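Local coordinates for protein heme oxygenase (PDB 4RAJ) that probably catalyses the oxygen-dependent opening of heme to biliverdin, as a mainly helical heme oxygenase of the green alga Chlamydomonas reinhardtii, at residues 120-123 / 124-128. Residues are numbered along the deposited sequence; the frame is centred on the assembly and turned at random.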
# COMPACT_ATOMS: atom_id res chain seq x y z
N GLN A 120 -6.54 -0.92 -16.47
CA GLN A 120 -7.68 -1.73 -16.06
C GLN A 120 -7.34 -2.41 -14.73
O GLN A 120 -8.20 -2.55 -13.86
CB GLN A 120 -8.04 -2.77 -17.12
CG GLN A 120 -9.36 -3.46 -16.84
CD GLN A 120 -10.53 -2.48 -16.77
OE1 GLN A 120 -10.71 -1.64 -17.66
NE2 GLN A 120 -11.31 -2.56 -15.70
N ALA A 121 -6.08 -2.80 -14.58
CA ALA A 121 -5.63 -3.46 -13.35
C ALA A 121 -5.88 -2.58 -12.13
O ALA A 121 -6.33 -3.05 -11.08
CB ALA A 121 -4.16 -3.83 -13.45
N LEU A 122 -5.57 -1.29 -12.26
CA LEU A 122 -5.79 -0.36 -11.15
C LEU A 122 -7.28 -0.18 -10.89
O LEU A 122 -7.72 -0.19 -9.74
CB LEU A 122 -5.13 0.99 -11.46
CG LEU A 122 -5.44 2.12 -10.46
CD1 LEU A 122 -5.01 1.73 -9.05
CD2 LEU A 122 -4.76 3.41 -10.87
N LYS A 123 -8.05 0.00 -11.95
CA LYS A 123 -9.50 0.19 -11.80
C LYS A 123 -10.15 -1.03 -11.15
O LYS A 123 -11.05 -0.89 -10.31
CB LYS A 123 -10.14 0.49 -13.16
CG LYS A 123 -9.72 1.86 -13.70
CD LYS A 123 -10.44 2.26 -14.99
CE LYS A 123 -9.92 1.51 -16.19
NZ LYS A 123 -10.58 1.98 -17.44
N ASP A 124 -9.68 -2.22 -11.52
CA ASP A 124 -10.20 -3.45 -10.93
C ASP A 124 -9.92 -3.51 -9.42
O ASP A 124 -10.76 -3.95 -8.65
CB ASP A 124 -9.59 -4.68 -11.63
CG ASP A 124 -10.14 -4.89 -13.05
OD1 ASP A 124 -11.19 -4.31 -13.40
OD2 ASP A 124 -9.53 -5.65 -13.82
N TYR A 125 -8.73 -3.08 -9.00
CA TYR A 125 -8.40 -3.11 -7.58
C TYR A 125 -9.22 -2.05 -6.84
O TYR A 125 -9.75 -2.31 -5.76
CB TYR A 125 -6.89 -2.88 -7.36
CG TYR A 125 -6.38 -3.22 -5.97
CD1 TYR A 125 -7.12 -3.99 -5.08
CD2 TYR A 125 -5.14 -2.75 -5.55
CE1 TYR A 125 -6.64 -4.30 -3.80
CE2 TYR A 125 -4.65 -3.04 -4.28
CZ TYR A 125 -5.40 -3.81 -3.41
OH TYR A 125 -4.88 -4.08 -2.16
N GLU A 126 -9.32 -0.86 -7.44
CA GLU A 126 -10.16 0.20 -6.85
C GLU A 126 -11.60 -0.28 -6.61
O GLU A 126 -12.19 -0.01 -5.57
CB GLU A 126 -10.18 1.42 -7.76
CG GLU A 126 -8.88 2.22 -7.79
CD GLU A 126 -8.98 3.38 -8.77
OE1 GLU A 126 -9.61 3.19 -9.83
OE2 GLU A 126 -8.46 4.47 -8.46
N ALA A 127 -12.14 -0.99 -7.60
CA ALA A 127 -13.50 -1.50 -7.52
C ALA A 127 -13.62 -2.56 -6.43
O ALA A 127 -14.58 -2.58 -5.66
CB ALA A 127 -13.93 -2.07 -8.86
N HIS A 128 -12.60 -3.42 -6.35
CA HIS A 128 -12.58 -4.48 -5.36
C HIS A 128 -12.55 -3.92 -3.94
O HIS A 128 -13.27 -4.38 -3.06
CB HIS A 128 -11.39 -5.40 -5.58
CG HIS A 128 -11.33 -6.54 -4.61
ND1 HIS A 128 -12.31 -7.51 -4.54
CD2 HIS A 128 -10.42 -6.87 -3.67
CE1 HIS A 128 -12.00 -8.38 -3.60
NE2 HIS A 128 -10.86 -8.02 -3.06
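Asp124 N gives its hydrogen to Gln120 O at 2.8 Å, and the side chains of the same two residues are joined by a second bond, Gln120 NE2 to Asp124 OD1 at 2.9 Å. The amide offers this N-H almost exactly within its own plane and nearly straight (163°), whereas the carboxylate receives it from above, 45° out of its plane. In Gln120 the bend at chi2 (59°) turns the amide so that NE2 faces Asp124 on the next turn. A backbone and a side-chain bond thus span a single i to i+4 step in the first turn of helix 120-135.

Beside this pair the regular helical pattern continues, with Glu126 N on Leu122 O and Ala127 N on Lys123 O, both 2.9 Å. The chain of Glu126 runs extended beyond CG, and its CG lies 4.1 Å from Leu122 CD1, an aliphatic contact made as the two side chains pass at a slant. Its OE1 comes within 3.6 Å of Lys123 CA, while OE2 forms a salt bridge with Lys118, just before the helix. With an alanine in place of Glu126, the ammonium of Lys118 would probably lose this carboxylate mate and Leu122 CD1 its aliphatic neighbour.

On the buried side, Leu122 and Tyr125 pack against Val63 of helix 50-76; Tyr125 also touches Ala217, Asn221 and Ile224 of helix 204-227 and stacks on His220. Its OH hydrogen-bonds to His143 and to Gln147, which lines the bound polyether's pocket. The helix start thus carries one neutral-acid pair and one salt bridge, while Tyr125 buries a ring whose hydroxyl is satisfied.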